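Local coordinates for lambda phage protein with carbohydrate-binding module (Shewanella oneidensis, PDB 2A5Z), which is of unknown function but binds magnesium and has a jelly-roll fold with a carbohydrate-binding module, so it may recognise a carbohydrate, at residues Ala105-Leu108 / Met109-Pro113; Leu153-Asn157 / Gly158-Gly162; Cys234-Thr238 / Ala239-Leu243. All blocks are in the same frame, centred on the assembly; numbering follows the deposited sequence.

Interaction 1: Ala105-Leu108 / Met109-Pro113; sequences AGML and MAIFP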
ATOM      1  N   ALA C 105      -5.989  -5.287  13.743  1.00 16.57           N
ATOM      2  CA  ALA C 105      -6.093  -4.303  12.675  1.00 16.07           C
ATOM      3  C   ALA C 105      -6.310  -2.940  13.314  1.00 16.09           C
ATOM      4  O   ALA C 105      -7.376  -2.661  13.872  1.00 16.40           O
ATOM      5  CB  ALA C 105      -7.239  -4.661  11.694  1.00 15.66           C
ATOM      6  N   GLY C 106      -5.286  -2.095  13.272  1.00 16.19           N
ATOM      7  CA  GLY C 106      -5.352  -0.838  13.995  1.00 15.97           C
ATOM      8  C   GLY C 106      -4.385   0.237  13.561  1.00 15.58           C
ATOM      9  O   GLY C 106      -3.612   0.057  12.608  1.00 15.89           O
HETATM   10  N   MSE C 107      -4.463   1.367  14.264  1.00 15.33           N
HETATM   11  CA  MSE C 107      -3.581   2.529  14.051  1.00 14.04           C
HETATM   12  C   MSE C 107      -3.026   3.029  15.393  1.00 15.13           C
HETATM   13  O   MSE C 107      -3.530   2.658  16.466  1.00 15.07           O
HETATM   14  CB  MSE C 107      -4.322   3.653  13.296  1.00 14.36           C
HETATM   15  CG  MSE C 107      -4.680   3.314  11.816  1.00 13.89           C
HETATM   16 SE   MSE C 107      -5.290   4.691  10.815  1.00  8.43          SE
HETATM   17  CE  MSE C 107      -3.745   5.566  10.531  1.00 14.06           C
ATOM     18  N   LEU C 108      -1.985   3.858  15.334  1.00 15.18           N
ATOM     19  CA  LEU C 108      -1.393   4.470  16.529  1.00 15.44           C
ATOM     20  C   LEU C 108      -2.308   5.541  17.123  1.00 15.91           C
ATOM     21  O   LEU C 108      -2.979   6.274  16.388  1.00 15.92           O
ATOM     22  CB  LEU C 108      -0.027   5.093  16.201  1.00 15.25           C
ATOM     23  CG  LEU C 108       1.093   4.141  15.778  1.00 15.59           C
ATOM     24  CD1 LEU C 108       2.189   4.885  14.993  1.00 15.26           C
ATOM     25  CD2 LEU C 108       1.678   3.373  16.973  1.00 15.15           C
HETATM   26  N   MSE C 109      -2.309   5.648  18.451  1.00 16.03           N
HETATM   27  CA  MSE C 109      -3.161   6.622  19.149  1.00 15.80           C
HETATM   28  C   MSE C 109      -2.620   8.050  19.104  1.00 16.92           C
HETATM   29  O   MSE C 109      -3.405   9.012  19.155  1.00 17.04           O
HETATM   30  CB  MSE C 109      -3.415   6.170  20.594  1.00 16.10           C
HETATM   31  CG  MSE C 109      -4.041   4.756  20.674  1.00 16.19           C
HETATM   32 SE   MSE C 109      -4.627   4.205  22.296  1.00 12.51          SE
HETATM   33  CE  MSE C 109      -5.976   5.373  22.492  1.00 15.52           C
ATOM     34  N   ALA C 110      -1.297   8.191  18.984  1.00 16.77           N
ATOM     35  CA  ALA C 110      -0.634   9.507  18.997  1.00 17.35           C
ATOM     36  C   ALA C 110      -1.183  10.480  17.959  1.00 17.90           C
ATOM     37  O   ALA C 110      -1.217  11.689  18.183  1.00 17.72           O
ATOM     38  CB  ALA C 110       0.880   9.350  18.818  1.00 16.87           C
ATOM     39  N   ILE C 111      -1.618   9.936  16.827  1.00 18.33           N
ATOM     40  CA  ILE C 111      -2.122  10.748  15.727  1.00 18.70           C
ATOM     41  C   ILE C 111      -3.617  11.051  15.854  1.00 18.55           C
ATOM     42  O   ILE C 111      -4.171  11.815  15.066  1.00 18.13           O
ATOM     43  CB  ILE C 111      -1.805  10.094  14.346  1.00 19.29           C
ATOM     44  CG1 ILE C 111      -2.497   8.736  14.210  1.00 18.97           C
ATOM     45  CG2 ILE C 111      -0.278   9.982  14.137  1.00 18.83           C
ATOM     46  CD1 ILE C 111      -2.539   8.201  12.786  1.00 18.41           C
ATOM     47  N   PHE C 112      -4.270  10.432  16.838  1.00 18.23           N
ATOM     48  CA  PHE C 112      -5.690  10.674  17.091  1.00 17.87           C
ATOM     49  C   PHE C 112      -5.867  11.162  18.537  1.00 17.54           C
ATOM     50  O   PHE C 112      -6.333  10.416  19.398  1.00 17.21           O
ATOM     51  CB  PHE C 112      -6.535   9.415  16.828  1.00 17.68           C
ATOM     52  CG  PHE C 112      -6.453   8.898  15.406  1.00 18.16           C
ATOM     53  CD1 PHE C 112      -6.846   9.694  14.329  1.00 18.10           C
ATOM     54  CD2 PHE C 112      -5.995   7.606  15.151  1.00 18.18           C
ATOM     55  CE1 PHE C 112      -6.767   9.219  13.014  1.00 18.69           C
ATOM     56  CE2 PHE C 112      -5.925   7.118  13.848  1.00 18.86           C
ATOM     57  CZ  PHE C 112      -6.308   7.922  12.776  1.00 18.35           C
ATOM     58  N   PRO C 113      -5.477  12.418  18.815  1.00 17.71           N
ATOM     59  CA  PRO C 113      -5.703  12.928  20.159  1.00 17.50           C
ATOM     60  C   PRO C 113      -7.212  13.124  20.376  1.00 17.76           C
ATOM     61  O   PRO C 113      -7.980  13.093  19.402  1.00 16.97           O
ATOM     62  CB  PRO C 113      -4.948  14.261  20.158  1.00 17.59           C
ATOM     63  CG  PRO C 113      -4.927  14.680  18.738  1.00 18.40           C
ATOM     64  CD  PRO C 113      -4.849  13.420  17.934  1.00 17.41           C
TER
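Selenomethionine Met-107 and Phe-112 meet in a Met-aromatic contact where a strand of the jelly roll, 102-107, runs out into a type I beta turn, Met-109 to Phe-112. The selenium lies level with the ring, at its edge: SE of Met-107 is 5.1 Å from the Phe-112 ring centroid and 90° off the ring normal, against CZ and CE2. CB of Met-107 reaches the same rim, 3.9 Å from CE2 of Phe-112. Because the Met-107 chain bends at its last torsion (chi3 75°), the methyl leaves the selenium toward Ile-111, and the two side chains cross at about a right angle, with CE of Met-107 3.7 Å from CD1 of Ile-111. CG1 of Ile-111 in turn sits 3.7 Å above one face of the Phe-112 ring, toward its rim. The turn is closed by the backbone bond from Phe-112 N to Met-109 O (2.9 Å), and Arg-220 binds the carbonyl oxygens of both residues. Met-56 of the second subunit packs on Met-107 and Ile-111, so this buried cluster also belongs to a subunit interface. The carbonyl O of Leu-108 points into the group, 3.3 Å from CG1 of Ile-111.

Interaction 2: Leu153-Asn157 / Gly158-Gly162; sequences LIIEN and GNAFG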
ATOM      1  N   LEU C 153     -15.618  -1.735  23.076  1.00 17.92           N
ATOM      2  CA  LEU C 153     -16.500  -2.898  23.140  1.00 17.79           C
ATOM      3  C   LEU C 153     -15.649  -4.152  23.281  1.00 17.57           C
ATOM      4  O   LEU C 153     -14.861  -4.489  22.393  1.00 17.76           O
ATOM      5  CB  LEU C 153     -17.411  -3.010  21.920  1.00 17.63           C
ATOM      6  CG  LEU C 153     -18.534  -4.052  22.085  1.00 18.49           C
ATOM      7  CD1 LEU C 153     -19.733  -3.464  22.841  1.00 17.52           C
ATOM      8  CD2 LEU C 153     -18.971  -4.616  20.740  1.00 17.51           C
ATOM      9  N   ILE C 154     -15.801  -4.824  24.414  1.00 17.24           N
ATOM     10  CA  ILE C 154     -15.039  -6.026  24.704  1.00 17.01           C
ATOM     11  C   ILE C 154     -15.948  -7.240  24.529  1.00 17.49           C
ATOM     12  O   ILE C 154     -17.108  -7.215  24.921  1.00 17.64           O
ATOM     13  CB  ILE C 154     -14.446  -5.978  26.140  1.00 17.15           C
ATOM     14  CG1 ILE C 154     -13.487  -4.787  26.286  1.00 15.86           C
ATOM     15  CG2 ILE C 154     -13.737  -7.307  26.502  1.00 15.92           C
ATOM     16  CD1 ILE C 154     -13.358  -4.273  27.728  1.00 15.94           C
ATOM     17  N   ILE C 155     -15.424  -8.294  23.919  1.00 17.72           N
ATOM     18  CA  ILE C 155     -16.182  -9.521  23.753  1.00 17.69           C
ATOM     19  C   ILE C 155     -15.391 -10.662  24.377  1.00 17.83           C
ATOM     20  O   ILE C 155     -14.333 -11.028  23.877  1.00 17.78           O
ATOM     21  CB  ILE C 155     -16.491  -9.809  22.254  1.00 17.96           C
ATOM     22  CG1 ILE C 155     -17.302  -8.649  21.640  1.00 18.28           C
ATOM     23  CG2 ILE C 155     -17.205 -11.170  22.096  1.00 16.86           C
ATOM     24  CD1 ILE C 155     -17.409  -8.667  20.122  1.00 17.56           C
ATOM     25  N   GLU C 156     -15.898 -11.194  25.487  1.00 18.18           N
ATOM     26  CA  GLU C 156     -15.327 -12.386  26.114  1.00 18.71           C
ATOM     27  C   GLU C 156     -16.314 -13.535  25.978  1.00 18.22           C
ATOM     28  O   GLU C 156     -17.451 -13.443  26.448  1.00 17.76           O
ATOM     29  CB  GLU C 156     -15.012 -12.141  27.589  1.00 18.61           C
ATOM     30  CG  GLU C 156     -14.027 -11.013  27.817  1.00 20.33           C
ATOM     31  CD  GLU C 156     -13.704 -10.787  29.280  1.00 20.08           C
ATOM     32  OE1 GLU C 156     -14.594 -10.980  30.141  1.00 22.65           O
ATOM     33  OE2 GLU C 156     -12.555 -10.404  29.568  1.00 23.16           O
ATOM     34  N   ASN C 157     -15.878 -14.619  25.339  1.00 18.14           N
ATOM     35  CA  ASN C 157     -16.755 -15.739  25.085  1.00 17.81           C
ATOM     36  C   ASN C 157     -17.946 -15.213  24.250  1.00 17.91           C
ATOM     37  O   ASN C 157     -17.741 -14.516  23.254  1.00 17.70           O
ATOM     38  CB  ASN C 157     -17.173 -16.357  26.431  1.00 17.71           C
ATOM     39  CG  ASN C 157     -17.525 -17.828  26.328  1.00 18.38           C
ATOM     40  OD1 ASN C 157     -17.692 -18.374  25.235  1.00 18.46           O
ATOM     41  ND2 ASN C 157     -17.661 -18.475  27.483  1.00 16.36           N
ATOM     42  N   GLY C 158     -19.177 -15.500  24.655  1.00 18.03           N
ATOM     43  CA  GLY C 158     -20.332 -15.049  23.886  1.00 18.58           C
ATOM     44  C   GLY C 158     -20.938 -13.735  24.348  1.00 19.00           C
ATOM     45  O   GLY C 158     -22.046 -13.387  23.936  1.00 19.23           O
ATOM     46  N   ASN C 159     -20.215 -13.011  25.206  1.00 18.82           N
ATOM     47  CA  ASN C 159     -20.731 -11.795  25.838  1.00 18.82           C
ATOM     48  C   ASN C 159     -20.012 -10.530  25.390  1.00 18.34           C
ATOM     49  O   ASN C 159     -18.794 -10.450  25.485  1.00 18.14           O
ATOM     50  CB  ASN C 159     -20.640 -11.912  27.367  1.00 18.74           C
ATOM     51  CG  ASN C 159     -21.536 -13.003  27.922  1.00 20.16           C
ATOM     52  OD1 ASN C 159     -22.694 -13.118  27.534  1.00 22.16           O
ATOM     53  ND2 ASN C 159     -21.000 -13.805  28.840  1.00 20.27           N
ATOM     54  N   ALA C 160     -20.779  -9.554  24.910  1.00 18.25           N
ATOM     55  CA  ALA C 160     -20.251  -8.235  24.563  1.00 18.03           C
ATOM     56  C   ALA C 160     -20.619  -7.221  25.642  1.00 18.02           C
ATOM     57  O   ALA C 160     -21.714  -7.276  26.213  1.00 17.50           O
ATOM     58  CB  ALA C 160     -20.789  -7.778  23.212  1.00 17.87           C
ATOM     59  N   PHE C 161     -19.702  -6.294  25.908  1.00 17.49           N
ATOM     60  CA  PHE C 161     -19.932  -5.248  26.890  1.00 17.13           C
ATOM     61  C   PHE C 161     -18.929  -4.138  26.687  1.00 17.28           C
ATOM     62  O   PHE C 161     -17.797  -4.384  26.255  1.00 17.46           O
ATOM     63  CB  PHE C 161     -19.832  -5.785  28.329  1.00 17.03           C
ATOM     64  CG  PHE C 161     -18.543  -6.518  28.635  1.00 17.28           C
ATOM     65  CD1 PHE C 161     -17.479  -5.861  29.243  1.00 17.47           C
ATOM     66  CD2 PHE C 161     -18.409  -7.868  28.345  1.00 16.99           C
ATOM     67  CE1 PHE C 161     -16.287  -6.538  29.534  1.00 18.26           C
ATOM     68  CE2 PHE C 161     -17.220  -8.557  28.635  1.00 17.97           C
ATOM     69  CZ  PHE C 161     -16.160  -7.886  29.230  1.00 17.14           C
ATOM     70  N   GLY C 162     -19.353  -2.920  26.998  1.00 17.02           N
ATOM     71  CA  GLY C 162     -18.451  -1.786  27.060  1.00 16.49           C
ATOM     72  C   GLY C 162     -17.680  -1.883  28.363  1.00 16.54           C
ATOM     73  O   GLY C 162     -18.208  -2.353  29.376  1.00 16.20           O
TER
HETATM   74  O   HOH W   1     -18.083 -13.862  29.032  1.00 30.07           O
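Phe-161 reaches across to Ile-154 and Glu-156, and its path can be followed outward from CB. With CG set between the backbone N and the carbonyl carbon (chi1 54°), the ring leans over the neighbouring strand. Near its root, CG and CD2 face O of Ile-154, which sits over one face, offset toward the rim and 3.7 Å from CD2 of Phe-161. Farther out, CE2 nears that oxygen and OE1 of Glu-156, while CE1 meets CB of Ile-154, which makes a CH-pi contact over the face, 4.2 Å from the Phe-161 ring centroid and 24° off the normal. At the tip, CZ of Phe-161 touches CG2 of Ile-154 at 3.7 Å and OE1 of Glu-156 at 3.6 Å, the carboxylate standing at the ring edge with its plane turned 79° from the ring. These side chains share one face of a beta hairpin, strands 153-156 and 159-166, joined by a type II' turn from Glu-156 to Asn-159. Ile-154 and Phe-161 form a hydrogen-bonded antiparallel pair, with N of Ile-154 2.8 Å from O of Phe-161. At the turn, N of Asn-159 hydrogen-bonds to O of Glu-156 (3.1 Å). A water donates to that same Glu-156 oxygen at 2.7 Å and accepts from ND2 of Asn-159.

Interaction 3: Cys234-Thr238 / Ala239-Leu243; sequences CKTAT and AGISL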
ATOM      1  N   CYS C 234      -6.585 -15.252  21.526  1.00 19.79           N
ATOM      2  CA  CYS C 234      -6.839 -16.474  22.281  1.00 20.39           C
ATOM      3  C   CYS C 234      -6.003 -16.461  23.554  1.00 20.93           C
ATOM      4  O   CYS C 234      -4.787 -16.302  23.492  1.00 21.42           O
ATOM      5  CB  CYS C 234      -6.528 -17.713  21.447  1.00 20.24           C
ATOM      6  SG  CYS C 234      -6.987 -19.253  22.287  1.00 19.62           S
ATOM      7  N   LYS C 235      -6.662 -16.615  24.699  1.00 21.24           N
ATOM      8  CA  LYS C 235      -6.002 -16.536  26.001  1.00 21.99           C
ATOM      9  C   LYS C 235      -5.279 -17.818  26.401  1.00 22.24           C
ATOM     10  O   LYS C 235      -4.492 -17.811  27.347  1.00 22.35           O
ATOM     11  CB  LYS C 235      -7.007 -16.172  27.090  1.00 22.13           C
ATOM     12  CG  LYS C 235      -7.478 -14.724  27.048  1.00 23.94           C
ATOM     13  CD  LYS C 235      -8.318 -14.383  28.275  1.00 26.79           C
ATOM     14  CE  LYS C 235      -9.715 -14.968  28.162  1.00 28.65           C
ATOM     15  NZ  LYS C 235     -10.497 -14.733  29.407  1.00 30.56           N
ATOM     16  N   THR C 236      -5.560 -18.912  25.695  1.00 22.52           N
ATOM     17  CA  THR C 236      -4.959 -20.208  26.013  1.00 22.80           C
ATOM     18  C   THR C 236      -4.020 -20.694  24.909  1.00 23.05           C
ATOM     19  O   THR C 236      -3.986 -20.137  23.797  1.00 23.04           O
ATOM     20  CB  THR C 236      -6.024 -21.298  26.292  1.00 22.85           C
ATOM     21  OG1 THR C 236      -6.699 -21.640  25.073  1.00 23.06           O
ATOM     22  CG2 THR C 236      -7.034 -20.831  27.345  1.00 22.69           C
ATOM     23  N   ALA C 237      -3.267 -21.742  25.229  1.00 23.05           N
ATOM     24  CA  ALA C 237      -2.297 -22.312  24.316  1.00 23.46           C
ATOM     25  C   ALA C 237      -2.874 -23.505  23.549  1.00 23.71           C
ATOM     26  O   ALA C 237      -2.141 -24.434  23.204  1.00 24.24           O
ATOM     27  CB  ALA C 237      -1.033 -22.712  25.080  1.00 23.51           C
ATOM     28  N   THR C 238      -4.179 -23.490  23.274  1.00 23.46           N
ATOM     29  CA  THR C 238      -4.758 -24.564  22.460  1.00 23.58           C
ATOM     30  C   THR C 238      -5.161 -24.072  21.064  1.00 23.15           C
ATOM     31  O   THR C 238      -5.849 -23.057  20.923  1.00 23.20           O
ATOM     32  CB  THR C 238      -5.895 -25.379  23.184  1.00 23.71           C
ATOM     33  OG1 THR C 238      -7.181 -25.039  22.656  1.00 24.73           O
ATOM     34  CG2 THR C 238      -5.865 -25.183  24.699  1.00 23.78           C
ATOM     35  N   ALA C 239      -4.693 -24.782  20.042  1.00 22.51           N
ATOM     36  CA  ALA C 239      -4.937 -24.404  18.648  1.00 22.18           C
ATOM     37  C   ALA C 239      -6.312 -24.862  18.172  1.00 21.66           C
ATOM     38  O   ALA C 239      -6.916 -25.739  18.778  1.00 21.41           O
ATOM     39  CB  ALA C 239      -3.851 -24.975  17.749  1.00 21.93           C
ATOM     40  N   GLY C 240      -6.799 -24.256  17.089  1.00 20.95           N
ATOM     41  CA  GLY C 240      -8.045 -24.684  16.463  1.00 20.25           C
ATOM     42  C   GLY C 240      -9.293 -23.973  16.962  1.00 19.78           C
ATOM     43  O   GLY C 240     -10.395 -24.238  16.477  1.00 19.67           O
ATOM     44  N   ILE C 241      -9.125 -23.081  17.937  1.00 19.07           N
ATOM     45  CA  ILE C 241     -10.235 -22.278  18.427  1.00 18.61           C
ATOM     46  C   ILE C 241     -10.439 -21.105  17.477  1.00 18.53           C
ATOM     47  O   ILE C 241      -9.514 -20.315  17.257  1.00 18.17           O
ATOM     48  CB  ILE C 241      -9.989 -21.733  19.859  1.00 18.55           C
ATOM     49  CG1 ILE C 241      -9.752 -22.874  20.846  1.00 18.14           C
ATOM     50  CG2 ILE C 241     -11.161 -20.839  20.305  1.00 17.98           C
ATOM     51  CD1 ILE C 241      -9.355 -22.404  22.240  1.00 18.45           C
ATOM     52  N   SER C 242     -11.644 -21.003  16.912  1.00 18.38           N
ATOM     53  CA  SER C 242     -11.994 -19.872  16.052  1.00 18.48           C
ATOM     54  C   SER C 242     -12.100 -18.592  16.872  1.00 18.07           C
ATOM     55  O   SER C 242     -12.643 -18.597  17.989  1.00 18.55           O
ATOM     56  CB  SER C 242     -13.312 -20.116  15.309  1.00 18.61           C
ATOM     57  OG  SER C 242     -13.183 -21.131  14.326  1.00 20.21           O
ATOM     58  N   LEU C 243     -11.551 -17.512  16.326  1.00 17.23           N
ATOM     59  CA  LEU C 243     -11.703 -16.175  16.906  1.00 16.58           C
ATOM     60  C   LEU C 243     -12.676 -15.388  16.033  1.00 16.38           C
ATOM     61  O   LEU C 243     -13.353 -15.971  15.184  1.00 16.26           O
ATOM     62  CB  LEU C 243     -10.335 -15.476  17.033  1.00 16.24           C
ATOM     63  CG  LEU C 243      -9.258 -16.259  17.819  1.00 15.33           C
ATOM     64  CD1 LEU C 243      -7.994 -15.433  18.008  1.00 13.56           C
ATOM     65  CD2 LEU C 243      -9.777 -16.758  19.168  1.00 15.89           C
TER
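Two first torsions bring Cys-234 and Ile-241 together: SG of Cys-234 stands opposite the backbone N (chi1 -174°), while CG1 of Ile-241 is anti to its carbonyl carbon (chi1 -58°) and the chain beyond is extended. The sulfur and the terminal methyl thus converge inside an irregular loop that links strands 230-234 and 245-254 of the jelly-roll fold, SG of Cys-234 lying 3.9 Å from CD1 of Ile-241. That methyl is the hub of the contact. Thr-236 crosses the isoleucine at about a right angle and brings OG1 to 4.0 Å from CD1 of Ile-241. Thr-238, which is exposed, passes it obliquely. Deeper down, Leu-243 closes on the other part of the cysteine, with its CD2 4.1 Å from CB of Cys-234 and its CD1 beside the cysteine's backbone N. No hydrogen bond joins 234-238 to 239-243, so the two arms meet through side-chain packing, while polar ties run to the surrounding chain. The hydroxyl of Ser-95 pairs with both O of Thr-238 and N of Ile-241, holding both arms, and Gln-134 packs against Ile-241 and Leu-243. Gly-240 makes the bend between Ala-239 and Ile-241 with a positive phi of 92°. The shortest side-chain approach to the isoleucine methyl comes from OG1 of Thr-238, 3.4 Å from CD1 of Ile-241.

The three contacts follow one another along the chain, each a local arrangement within one continuous stretch of chain. Interactions 1 and 2 reach the same large antiparallel sheet: strand 102-107 pairs with 230-234, which pairs with 134-137, and that strand in turn with 153-156. Interaction 3 begins at the end of strand 230-234, in the loop that leads to strand 245-254 of the six-stranded sheet. Centres of interactions 1 and 2 lie about 22 Å apart, those of 1 and 3 about 27 Å, and those of 2 and 3 about 17 Å, with no atoms touching. A strand exit, a hairpin and a connecting loop thus shape separate parts of one jelly roll, and among them interaction 1 meets another subunit.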